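Local coordinates for YfkN protein (Bacillus subtilis subsp. subtilis, PDB 3GVE), which belongs to the calcineurin-like phosphoesterase family and holds a manganese ion and a magnesium ion in two adjoining sites, at residues I168-P173 against A213-G218; V60-L65 against A244-H249; A22-Y27 against N69-Y74. One frame throughout, in Å; residues are numbered along the deposited sequence.

Contact 1: residues I168-P173 against A213-G218; sequences IGFVPP and ALAHTG. With MG (magnesium ion), chain D.
The F170 ring meets A213 and A215 with its edge: CE2 reaches A213 CB at 4.1 Å, with A215 CA also near the ring plane. CG of F170 stands anti to the carbonyl carbon (chi1 -48°), which lays the ring back along its own strand with its rim beside the two alanines, whose small methyls leave it room. I168 joins this face, its CG2 4.2 Å from A213 CB, and helix 192-205 packs on both side chains. Beneath them the strands run parallel, 13° apart, in the large mixed sheet of the calcineurin-like fold; L214 N to I168 O (2.7 Å) and F170 N to L214 O (3.1 Å) bind them, while the L214 side chain goes to the other face, against I246. H216 N gives the last rung to F170 O at 2.9 Å, where an inverse gamma turn centred on H216 swings the chain off. P172 CD comes to the imidazole edge, 4.1 Å from H216 CD2, and lies 3.1 Å from H216 O, a buried oxygen without a hydrogen-bond partner. N62 O accepts from H216 ND1 and fixes the ring's rotation, leaving NE2 to bind magnesium at 2.3 Å beside D64, N108 and H249.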
ATOM      1  N   ILE A 168       3.359  24.620 -13.620  1.00  8.80           N
ATOM      2  CA  ILE A 168       2.793  25.020 -12.339  1.00  8.52           C
ATOM      3  C   ILE A 168       2.349  23.752 -11.621  1.00  8.58           C
ATOM      4  O   ILE A 168       1.912  22.812 -12.248  1.00 10.18           O
ATOM      5  CB  ILE A 168       1.595  26.001 -12.528  1.00  9.07           C
ATOM      6  CG1 ILE A 168       1.076  26.516 -11.175  1.00 10.04           C
ATOM      7  CG2 ILE A 168       0.463  25.368 -13.361  1.00  9.86           C
ATOM      8  CD1 ILE A 168       0.081  27.703 -11.294  1.00 11.03           C
ATOM      9  N   GLY A 169       2.464  23.737 -10.303  1.00  8.36           N
ATOM     10  CA  GLY A 169       2.106  22.545  -9.538  1.00  8.33           C
ATOM     11  C   GLY A 169       1.192  22.845  -8.366  1.00  7.85           C
ATOM     12  O   GLY A 169       1.212  23.923  -7.827  1.00  8.49           O
ATOM     13  N   PHE A 170       0.415  21.843  -7.981  1.00  7.97           N
ATOM     14  CA  PHE A 170      -0.562  21.919  -6.885  1.00  8.57           C
ATOM     15  C   PHE A 170      -0.559  20.668  -6.024  1.00  8.10           C
ATOM     16  O   PHE A 170      -0.372  19.574  -6.524  1.00  8.65           O
ATOM     17  CB  PHE A 170      -1.988  22.119  -7.428  1.00  9.62           C
ATOM     18  CG  PHE A 170      -2.086  23.190  -8.455  1.00  9.54           C
ATOM     19  CD1 PHE A 170      -2.109  24.528  -8.092  1.00  9.65           C
ATOM     20  CD2 PHE A 170      -2.131  22.864  -9.786  1.00 10.71           C
ATOM     21  CE1 PHE A 170      -2.183  25.514  -9.053  1.00 10.90           C
ATOM     22  CE2 PHE A 170      -2.213  23.844 -10.753  1.00 10.99           C
ATOM     23  CZ  PHE A 170      -2.237  25.181 -10.383  1.00 11.60           C
ATOM     24  N   VAL A 171      -0.800  20.855  -4.732  1.00  8.36           N
ATOM     25  CA  VAL A 171      -0.916  19.752  -3.775  1.00  7.85           C
ATOM     26  C   VAL A 171      -2.233  19.900  -2.998  1.00  8.22           C
ATOM     27  O   VAL A 171      -2.762  20.988  -2.886  1.00  9.24           O
ATOM     28  CB  VAL A 171       0.321  19.722  -2.815  1.00  8.77           C
ATOM     29  CG1 VAL A 171       0.247  20.866  -1.800  1.00  9.66           C
ATOM     30  CG2 VAL A 171       0.454  18.373  -2.108  1.00  9.74           C
ATOM     31  N   PRO A 172      -2.789  18.811  -2.479  1.00  8.31           N
ATOM     32  CA  PRO A 172      -4.068  18.966  -1.763  1.00  9.48           C
ATOM     33  C   PRO A 172      -3.895  19.729  -0.441  1.00  8.91           C
ATOM     34  O   PRO A 172      -2.932  19.540   0.271  1.00  9.89           O
ATOM     35  CB  PRO A 172      -4.513  17.520  -1.499  1.00  9.86           C
ATOM     36  CG  PRO A 172      -3.831  16.720  -2.596  1.00 10.12           C
ATOM     37  CD  PRO A 172      -2.469  17.389  -2.700  1.00  9.45           C
ATOM     38  N   PRO A 173      -4.860  20.588  -0.123  1.00 10.03           N
ATOM     39  CA  PRO A 173      -4.802  21.342   1.137  1.00 10.59           C
ATOM     40  C   PRO A 173      -4.872  20.462   2.381  1.00 10.01           C
ATOM     41  O   PRO A 173      -4.499  20.929   3.441  1.00 10.65           O
ATOM     42  CB  PRO A 173      -6.014  22.286   1.061  1.00 12.33           C
ATOM     43  CG  PRO A 173      -6.463  22.277  -0.320  1.00 14.40           C
ATOM     44  CD  PRO A 173      -5.996  21.006  -0.966  1.00 11.26           C
ATOM     45  N   ALA A 213       0.036  21.847 -16.061  1.00  8.23           N
ATOM     46  CA  ALA A 213      -0.233  21.734 -14.633  1.00  8.20           C
ATOM     47  C   ALA A 213       0.193  20.378 -14.107  1.00  8.28           C
ATOM     48  O   ALA A 213      -0.348  19.348 -14.621  1.00  8.85           O
ATOM     49  CB  ALA A 213      -1.754  21.917 -14.399  1.00  9.40           C
ATOM     50  N   LEU A 214       1.089  20.373 -13.139  1.00  8.01           N
ATOM     51  CA  LEU A 214       1.427  19.183 -12.392  1.00  7.81           C
ATOM     52  C   LEU A 214       0.500  19.184 -11.171  1.00  7.42           C
ATOM     53  O   LEU A 214       0.814  19.692 -10.115  1.00  8.18           O
ATOM     54  CB  LEU A 214       2.912  19.205 -12.040  1.00  8.22           C
ATOM     55  CG  LEU A 214       3.834  19.467 -13.250  1.00  8.70           C
ATOM     56  CD1 LEU A 214       5.290  19.511 -12.841  1.00  9.62           C
ATOM     57  CD2 LEU A 214       3.639  18.472 -14.380  1.00  9.47           C
ATOM     58  N   ALA A 215      -0.689  18.637 -11.390  1.00  7.74           N
ATOM     59  CA  ALA A 215      -1.753  18.704 -10.412  1.00  8.40           C
ATOM     60  C   ALA A 215      -1.780  17.433  -9.586  1.00  7.14           C
ATOM     61  O   ALA A 215      -2.315  16.430 -10.006  1.00  7.41           O
ATOM     62  CB  ALA A 215      -3.085  18.919 -11.124  1.00  9.48           C
ATOM     63  N   HIS A 216      -1.179  17.496  -8.402  1.00  7.68           N
ATOM     64  CA  HIS A 216      -1.167  16.319  -7.527  1.00  7.53           C
ATOM     65  C   HIS A 216      -2.496  16.257  -6.799  1.00  7.36           C
ATOM     66  O   HIS A 216      -2.632  16.650  -5.655  1.00  8.28           O
ATOM     67  CB  HIS A 216       0.001  16.238  -6.529  1.00  8.00           C
ATOM     68  CG  HIS A 216       0.078  14.892  -5.871  1.00  7.54           C
ATOM     69  ND1 HIS A 216       0.765  13.843  -6.435  1.00  8.45           N
ATOM     70  CD2 HIS A 216      -0.563  14.378  -4.794  1.00  8.02           C
ATOM     71  CE1 HIS A 216       0.584  12.754  -5.711  1.00  8.55           C
ATOM     72  NE2 HIS A 216      -0.211  13.054  -4.702  1.00  8.81           N
ATOM     73  N   THR A 217      -3.471  15.745  -7.531  1.00  7.68           N
ATOM     74  CA  THR A 217      -4.867  15.761  -7.121  1.00  8.33           C
ATOM     75  C   THR A 217      -5.623  14.961  -8.174  1.00  7.29           C
ATOM     76  O   THR A 217      -5.237  14.934  -9.314  1.00  8.55           O
ATOM     77  CB  THR A 217      -5.383  17.222  -6.991  1.00  8.77           C
ATOM     78  OG1 THR A 217      -6.710  17.237  -6.462  1.00  9.11           O
ATOM     79  CG2 THR A 217      -5.347  17.973  -8.327  1.00 10.38           C
ATOM     80  N   GLY A 218      -6.687  14.296  -7.755  1.00  8.12           N
ATOM     81  CA  GLY A 218      -7.429  13.405  -8.619  1.00  8.44           C
ATOM     82  C   GLY A 218      -8.661  14.035  -9.221  1.00  8.26           C
ATOM     83  O   GLY A 218      -8.840  15.239  -9.221  1.00  8.91           O
TER
HETATM   84 MG    MG D 403      -0.973  11.785  -2.911  1.00  8.74          MG
HETATM   85  O   HOH W   1      -1.729   9.485  -3.221  1.00  9.99           O

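Contact 2: residues V60-L65 against A244-H249; sequences VDNGDL and AIISGH. With MG (magnesium ion), chain D; MN (manganese (II) ion), chain C.
The side chains of N62 and I246 lie alongside each other, pointing opposite ways, and their meeting is the close-packed part of this contact. The methyl CG2 of I246 lies 3.7 Å from N62 CG and equally near its CB, while the amide nitrogen ND2 reaches over to the opposing backbone, 3.3 Å from S247 C. G248, with no side chain, leaves room for N62 ND2. CG anti to the backbone N (chi1 -151°) carries the amide across this gap, and its firm polar partner is A215 O on strand 210-215, so one asparagine ties the end of strand 57-61 to the facing sheet. Beside it V60 adds a purely apolar touch, CG2 to I246 CG1 at 4.0 Å, in a buried layer that L214 and A16 also line. The two strands belong to different sheets, so this is the interior of the two-sheet core of a calcineurin-like phosphoesterase, whose metal ligands sit on loops at the strand ends. Beyond N62 the segments diverge. G63 N donates to D61 OD2 at 3.0 Å, approaching well out of the carboxylate plane, and closes an Asx turn that helps bend the chain toward the metals; G63 has the positive phi (92°) that a residue without a side chain adopts readily. Here D64 and H249 are joined by metal rather than direct contact. D64 OD2 bridges both ions, 2.3 Å from manganese and 2.4 Å from magnesium, and H249 ND1 holds magnesium from the other segment. Two waters lie on this looser side, where H249 is partly exposed: water 1 spans the two ions and donates to H249 O at 2.6 Å, whereas water 2 belongs to manganese. Further ligands are D19, H21 and H251 on manganese, N108 and H216 on magnesium.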
ATOM      1  N   VAL A  60       7.944  14.905 -17.114  1.00  6.99           N
ATOM      2  CA  VAL A  60       7.566  15.515 -15.830  1.00  7.21           C
ATOM      3  C   VAL A  60       7.124  14.472 -14.821  1.00  6.60           C
ATOM      4  O   VAL A  60       6.610  13.430 -15.172  1.00  7.70           O
ATOM      5  CB  VAL A  60       6.434  16.568 -16.016  1.00  7.66           C
ATOM      6  CG1 VAL A  60       6.890  17.651 -17.010  1.00  8.96           C
ATOM      7  CG2 VAL A  60       5.141  15.924 -16.496  1.00  9.42           C
ATOM      8  N   ASP A  61       7.347  14.784 -13.558  1.00  7.49           N
ATOM      9  CA  ASP A  61       6.833  13.955 -12.468  1.00  7.61           C
ATOM     10  C   ASP A  61       5.784  14.712 -11.678  1.00  6.96           C
ATOM     11  O   ASP A  61       5.912  15.908 -11.473  1.00  8.09           O
ATOM     12  CB  ASP A  61       7.941  13.526 -11.517  1.00  8.64           C
ATOM     13  CG  ASP A  61       7.433  12.572 -10.461  1.00  7.80           C
ATOM     14  OD1 ASP A  61       7.120  11.414 -10.786  1.00  8.98           O
ATOM     15  OD2 ASP A  61       7.293  13.003  -9.323  1.00  8.34           O
ATOM     16  N   ASN A  62       4.769  13.989 -11.222  1.00  6.73           N
ATOM     17  CA  ASN A  62       3.638  14.604 -10.536  1.00  7.43           C
ATOM     18  C   ASN A  62       3.570  14.470  -9.013  1.00  7.50           C
ATOM     19  O   ASN A  62       2.536  14.753  -8.429  1.00  8.11           O
ATOM     20  CB  ASN A  62       2.332  14.098 -11.160  1.00  8.03           C
ATOM     21  CG  ASN A  62       1.201  15.120 -11.065  1.00  8.24           C
ATOM     22  OD1 ASN A  62       1.413  16.311 -11.257  1.00  9.61           O
ATOM     23  ND2 ASN A  62      -0.018  14.634 -10.785  1.00  8.75           N
ATOM     24  N   GLY A  63       4.674  14.066  -8.381  1.00  7.85           N
ATOM     25  CA  GLY A  63       4.737  14.013  -6.927  1.00  8.27           C
ATOM     26  C   GLY A  63       4.362  12.671  -6.312  1.00  7.61           C
ATOM     27  O   GLY A  63       4.073  11.717  -7.013  1.00  7.90           O
ATOM     28  N   ASP A  64       4.370  12.618  -4.982  1.00  7.53           N
ATOM     29  CA  ASP A  64       4.359  11.353  -4.207  1.00  7.97           C
ATOM     30  C   ASP A  64       5.490  10.448  -4.737  1.00  7.85           C
ATOM     31  O   ASP A  64       5.289   9.305  -5.128  1.00  8.67           O
ATOM     32  CB  ASP A  64       2.985  10.655  -4.234  1.00  7.65           C
ATOM     33  CG  ASP A  64       2.084  11.093  -3.102  1.00  7.76           C
ATOM     34  OD1 ASP A  64       2.419  12.101  -2.446  1.00  8.81           O
ATOM     35  OD2 ASP A  64       1.037  10.433  -2.913  1.00  8.50           O
ATOM     36  N   LEU A  65       6.687  11.022  -4.741  1.00  7.92           N
ATOM     37  CA  LEU A  65       7.882  10.452  -5.361  1.00  8.12           C
ATOM     38  C   LEU A  65       8.912   9.894  -4.366  1.00  8.29           C
ATOM     39  O   LEU A  65       9.444   8.823  -4.575  1.00  9.13           O
ATOM     40  CB  LEU A  65       8.544  11.524  -6.233  1.00  8.68           C
ATOM     41  CG  LEU A  65       9.937  11.189  -6.772  1.00  8.58           C
ATOM     42  CD1 LEU A  65       9.851  10.077  -7.785  1.00  9.33           C
ATOM     43  CD2 LEU A  65      10.584  12.455  -7.394  1.00  9.60           C
ATOM     44  N   ALA A 244      -2.516  21.519 -20.543  1.00  9.26           N
ATOM     45  CA  ALA A 244      -2.367  20.089 -20.255  1.00  9.32           C
ATOM     46  C   ALA A 244      -2.348  19.905 -18.756  1.00  8.51           C
ATOM     47  O   ALA A 244      -1.780  20.715 -18.060  1.00  9.13           O
ATOM     48  CB  ALA A 244      -1.073  19.578 -20.855  1.00 10.28           C
ATOM     49  N   ILE A 245      -2.954  18.816 -18.295  1.00  8.47           N
ATOM     50  CA  ILE A 245      -3.005  18.491 -16.872  1.00  8.21           C
ATOM     51  C   ILE A 245      -2.506  17.075 -16.615  1.00  7.49           C
ATOM     52  O   ILE A 245      -3.003  16.119 -17.180  1.00  8.49           O
ATOM     53  CB  ILE A 245      -4.439  18.622 -16.303  1.00  8.72           C
ATOM     54  CG1 ILE A 245      -4.951  20.057 -16.480  1.00  9.96           C
ATOM     55  CG2 ILE A 245      -4.462  18.221 -14.827  1.00 10.79           C
ATOM     56  CD1 ILE A 245      -6.486  20.206 -16.241  1.00 11.25           C
ATOM     57  N   ILE A 246      -1.516  16.970 -15.743  1.00  7.46           N
ATOM     58  CA  ILE A 246      -1.100  15.692 -15.194  1.00  7.88           C
ATOM     59  C   ILE A 246      -1.815  15.546 -13.841  1.00  7.49           C
ATOM     60  O   ILE A 246      -1.740  16.433 -13.006  1.00  8.06           O
ATOM     61  CB  ILE A 246       0.424  15.619 -14.984  1.00  8.41           C
ATOM     62  CG1 ILE A 246       1.205  16.120 -16.215  1.00  9.04           C
ATOM     63  CG2 ILE A 246       0.842  14.201 -14.592  1.00  9.69           C
ATOM     64  CD1 ILE A 246       0.785  15.507 -17.523  1.00  9.80           C
ATOM     65  N   SER A 247      -2.497  14.422 -13.657  0.50  7.62           N
ATOM     66  CA  SER A 247      -3.256  14.160 -12.458  0.50  8.51           C
ATOM     67  C   SER A 247      -2.644  12.945 -11.789  0.50  7.84           C
ATOM     68  O   SER A 247      -1.978  12.144 -12.385  0.50  9.09           O
ATOM     69  CB  SER A 247      -4.725  13.918 -12.834  0.50  9.46           C
ATOM     70  OG  SER A 247      -5.538  13.586 -11.726  0.50  7.56           O
ATOM     71  N   GLY A 248      -2.897  12.841 -10.509  1.00  8.34           N
ATOM     72  CA  GLY A 248      -2.428  11.735  -9.676  1.00  8.55           C
ATOM     73  C   GLY A 248      -3.275  11.606  -8.410  1.00  7.92           C
ATOM     74  O   GLY A 248      -4.471  11.830  -8.445  1.00  8.30           O
ATOM     75  N   HIS A 249      -2.583  11.266  -7.328  1.00  7.58           N
ATOM     76  CA  HIS A 249      -3.089  11.191  -5.971  1.00  8.18           C
ATOM     77  C   HIS A 249      -4.009   9.985  -5.742  1.00  8.29           C
ATOM     78  O   HIS A 249      -3.834   9.281  -4.782  1.00  8.89           O
ATOM     79  CB  HIS A 249      -3.742  12.514  -5.558  1.00  8.90           C
ATOM     80  CG  HIS A 249      -4.181  12.551  -4.131  1.00  8.44           C
ATOM     81  ND1 HIS A 249      -3.305  12.394  -3.077  1.00  8.98           N
ATOM     82  CD2 HIS A 249      -5.408  12.728  -3.584  1.00  8.61           C
ATOM     83  CE1 HIS A 249      -3.977  12.475  -1.943  1.00  8.99           C
ATOM     84  NE2 HIS A 249      -5.254  12.673  -2.223  1.00  9.68           N
TER
HETATM   85 MG    MG D 403      -0.973  11.785  -2.911  1.00  8.74          MG
HETATM   86 MN    MN C 402       0.174   8.462  -3.654  1.00  9.50          MN
HETATM   87  O   HOH W   1      -1.729   9.485  -3.221  1.00  9.99           O
HETATM   88  O   HOH W   2      -0.286   7.827  -1.550  1.00 11.75           O

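Contact 3: residues A22-Y27 against N69-Y74; sequences ANMMDY and NPLGEY
The amides of N69 and N23 meet almost at right angles, their planes 84° apart. On one side of the N69 amide stands the A22 methyl, obliquely above the plane with CB 3.8 Å from N69 CG; on the other side, and also tilted, lies the backbone N of L71. The outer end of the amide, modelled as OD1, points between the A22 carbonyl oxygen, 3.0 Å away, and the N23 amide. Both asparagine amides are probably turned over in the model, so which end of each carries the nitrogen is uncertain. N69 CG lies between the backbone N and the carbonyl carbon (chi1 72°), and this tucks the amide back over the first turn of helix 70-85. N69 is the N-cap of that helix, a position that suits a short polar side chain, and N69 O accepts from E73 N at 3.2 Å. A22 also settles against the helix start: CB is 3.9 Å from G72 N, close because alanine is small and glycine bears no side chain. Farther along, selenomethionine M24 brings CG to 4.4 Å from L71 CD2, a loose apolar touch. The loop that follows strand 9-17 is thereby laid against the opening turn of helix 70-85, with I92 of helix 91-98 packing on A22, M24 and L71, and helix 322-340 touching P70 and Y74.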
ATOM      1  N   ALA A  22       8.838   6.082  -4.342  1.00  8.44           N
ATOM      2  CA  ALA A  22      10.217   5.606  -4.081  1.00  8.77           C
ATOM      3  C   ALA A  22      10.529   4.229  -4.660  1.00  8.60           C
ATOM      4  O   ALA A  22      11.560   3.648  -4.375  1.00 10.14           O
ATOM      5  CB  ALA A  22      10.553   5.648  -2.575  1.00  9.61           C
ATOM      6  N   ASN A  23       9.632   3.732  -5.496  1.00  8.84           N
ATOM      7  CA  ASN A  23       9.869   2.475  -6.210  1.00  9.01           C
ATOM      8  C   ASN A  23      10.760   2.688  -7.441  1.00  9.30           C
ATOM      9  O   ASN A  23      10.284   2.803  -8.557  1.00  9.75           O
ATOM     10  CB  ASN A  23       8.534   1.806  -6.588  1.00  9.40           C
ATOM     11  CG  ASN A  23       7.690   1.453  -5.370  1.00  9.61           C
ATOM     12  OD1 ASN A  23       6.623   2.004  -5.150  1.00 12.25           O
ATOM     13  ND2 ASN A  23       8.180   0.560  -4.577  1.00  9.34           N
HETATM   14  N   MSE A  24      12.062   2.730  -7.186  1.00  9.52           N
HETATM   15  CA  MSE A  24      13.088   2.903  -8.218  1.00  9.59           C
HETATM   16  C   MSE A  24      13.284   1.600  -8.980  1.00  9.96           C
HETATM   17  O   MSE A  24      13.149   1.552 -10.182  1.00 11.32           O
HETATM   18  CB  MSE A  24      14.408   3.344  -7.582  1.00  9.68           C
HETATM   19  CG  MSE A  24      14.311   4.734  -6.924  1.00 10.27           C
HETATM   20 SE   MSE A  24      14.000   6.189  -8.173  0.75 11.80          SE
HETATM   21  CE  MSE A  24      12.054   6.432  -7.841  1.00 11.03           C
HETATM   22  N   MSE A  25      13.614   0.556  -8.239  1.00 11.10           N
HETATM   23  CA  MSE A  25      13.749  -0.777  -8.802  1.00 11.49           C
HETATM   24  C   MSE A  25      12.396  -1.475  -8.907  1.00 11.52           C
HETATM   25  O   MSE A  25      11.447  -1.117  -8.231  1.00 11.93           O
HETATM   26  CB  MSE A  25      14.691  -1.611  -7.945  1.00 12.00           C
HETATM   27  CG  MSE A  25      16.117  -1.097  -7.927  1.00 13.72           C
HETATM   28 SE   MSE A  25      17.008  -1.234  -9.674  0.75 16.22          SE
HETATM   29  CE  MSE A  25      17.607  -3.089  -9.488  1.00 16.17           C
ATOM     30  N   ASP A  26      12.334  -2.499  -9.748  1.00 12.14           N
ATOM     31  CA  ASP A  26      11.152  -3.350  -9.809  1.00 12.57           C
ATOM     32  C   ASP A  26      11.301  -4.407  -8.701  1.00 12.06           C
ATOM     33  O   ASP A  26      11.585  -5.580  -8.955  1.00 13.14           O
ATOM     34  CB  ASP A  26      10.949  -3.951 -11.216  1.00 13.50           C
ATOM     35  CG  ASP A  26      12.174  -4.690 -11.762  1.00 14.70           C
ATOM     36  OD1 ASP A  26      13.296  -4.454 -11.301  1.00 15.34           O
ATOM     37  OD2 ASP A  26      11.981  -5.477 -12.700  1.00 15.37           O
ATOM     38  N   TYR A  27      11.125  -3.955  -7.468  1.00 12.34           N
ATOM     39  CA  TYR A  27      11.504  -4.710  -6.273  1.00 11.99           C
ATOM     40  C   TYR A  27      10.573  -4.441  -5.094  1.00 11.96           C
ATOM     41  O   TYR A  27      10.260  -3.303  -4.782  1.00 12.35           O
ATOM     42  CB  TYR A  27      12.947  -4.365  -5.883  1.00 12.12           C
ATOM     43  CG  TYR A  27      13.611  -5.439  -5.043  1.00 12.71           C
ATOM     44  CD1 TYR A  27      14.238  -6.526  -5.643  1.00 12.72           C
ATOM     45  CD2 TYR A  27      13.584  -5.382  -3.660  1.00 12.76           C
ATOM     46  CE1 TYR A  27      14.828  -7.510  -4.882  1.00 13.46           C
ATOM     47  CE2 TYR A  27      14.190  -6.368  -2.894  1.00 13.01           C
ATOM     48  CZ  TYR A  27      14.801  -7.420  -3.525  1.00 13.58           C
ATOM     49  OH  TYR A  27      15.387  -8.428  -2.793  1.00 16.00           O
ATOM     50  N   ASN A  69       8.378   3.549   0.557  1.00 11.57           N
ATOM     51  CA  ASN A  69       8.994   2.235   0.767  1.00 11.75           C
ATOM     52  C   ASN A  69      10.300   2.348   1.562  1.00 12.01           C
ATOM     53  O   ASN A  69      10.674   3.428   1.941  1.00 12.03           O
ATOM     54  CB  ASN A  69       9.133   1.453  -0.552  1.00 11.97           C
ATOM     55  CG  ASN A  69      10.213   2.001  -1.484  1.00 11.19           C
ATOM     56  OD1 ASN A  69      10.296   1.614  -2.647  1.00 13.58           O
ATOM     57  ND2 ASN A  69      11.049   2.854  -0.974  1.00 10.20           N
ATOM     58  N   PRO A  70      10.989   1.241   1.824  1.00 12.07           N
ATOM     59  CA  PRO A  70      12.219   1.323   2.624  1.00 11.91           C
ATOM     60  C   PRO A  70      13.381   2.080   1.969  1.00 11.46           C
ATOM     61  O   PRO A  70      14.243   2.529   2.682  1.00 12.19           O
ATOM     62  CB  PRO A  70      12.566  -0.152   2.875  1.00 12.86           C
ATOM     63  CG  PRO A  70      11.230  -0.799   2.931  1.00 13.15           C
ATOM     64  CD  PRO A  70      10.444  -0.130   1.828  1.00 13.10           C
ATOM     65  N   LEU A  71      13.384   2.240   0.652  1.00 11.06           N
ATOM     66  CA  LEU A  71      14.413   3.047   0.002  1.00 10.70           C
ATOM     67  C   LEU A  71      14.251   4.521   0.383  1.00 10.24           C
ATOM     68  O   LEU A  71      15.217   5.193   0.674  1.00 11.00           O
ATOM     69  CB  LEU A  71      14.395   2.853  -1.519  1.00 10.66           C
ATOM     70  CG  LEU A  71      15.519   3.594  -2.245  1.00 11.65           C
ATOM     71  CD1 LEU A  71      16.056   2.794  -3.429  1.00 12.27           C
ATOM     72  CD2 LEU A  71      15.115   5.000  -2.655  1.00 12.10           C
ATOM     73  N   GLY A  72      13.012   4.996   0.422  1.00 10.11           N
ATOM     74  CA  GLY A  72      12.742   6.345   0.879  1.00 10.48           C
ATOM     75  C   GLY A  72      13.121   6.530   2.339  1.00 10.72           C
ATOM     76  O   GLY A  72      13.620   7.572   2.725  1.00 10.95           O
ATOM     77  N   GLU A  73      12.865   5.502   3.145  1.00 10.33           N
ATOM     78  CA  GLU A  73      13.239   5.499   4.568  1.00 11.97           C
ATOM     79  C   GLU A  73      14.754   5.521   4.727  1.00 11.90           C
ATOM     80  O   GLU A  73      15.287   6.227   5.547  1.00 12.37           O
ATOM     81  CB  GLU A  73      12.746   4.228   5.253  1.00 14.63           C
ATOM     82  CG  GLU A  73      11.303   4.157   5.514  1.00 17.60           C
ATOM     83  CD  GLU A  73      10.891   2.753   5.985  1.00 22.65           C
ATOM     84  OE1 GLU A  73       9.707   2.447   5.858  1.00 24.53           O
ATOM     85  OE2 GLU A  73      11.750   1.952   6.447  1.00 25.22           O
ATOM     86  N   TYR A  74      15.435   4.724   3.921  1.00 11.59           N
ATOM     87  CA  TYR A  74      16.883   4.686   3.967  1.00 11.38           C
ATOM     88  C   TYR A  74      17.463   6.095   3.747  1.00 11.58           C
ATOM     89  O   TYR A  74      18.375   6.528   4.428  1.00 12.65           O
ATOM     90  CB  TYR A  74      17.444   3.688   2.932  1.00 12.05           C
ATOM     91  CG  TYR A  74      18.954   3.748   2.893  1.00 13.28           C
ATOM     92  CD1 TYR A  74      19.709   3.040   3.810  1.00 13.18           C
ATOM     93  CD2 TYR A  74      19.616   4.573   1.998  1.00 15.95           C
ATOM     94  CE1 TYR A  74      21.066   3.118   3.816  1.00 15.08           C
ATOM     95  CE2 TYR A  74      20.989   4.659   2.003  1.00 17.23           C
ATOM     96  CZ  TYR A  74      21.705   3.925   2.908  1.00 17.22           C
ATOM     97  OH  TYR A  74      23.078   4.002   2.928  1.00 19.46           O
TER

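How the contacts relate
Contacts 1 and 2 have centres about 7 Å apart and share a sheet, since strands 210-215 and 244-247 are neighbours in it; both end at the magnesium ion and its water. T217 O and S247 OG probably hydrogen-bond between them. The centre of contact 3 lies about 18 Å from that of contact 2 and about 23 Å from that of contact 1, and contact 3 touches only contact 2, where L65 packs on A22 and M24. Along the chain, both segments of contact 3 precede those of contact 1, contacts 2 and 3 interleave, and contact 2 brackets contact 1. Segments far apart in the sequence thus converge on the metals, with contact 3 joining loop and helices farther out.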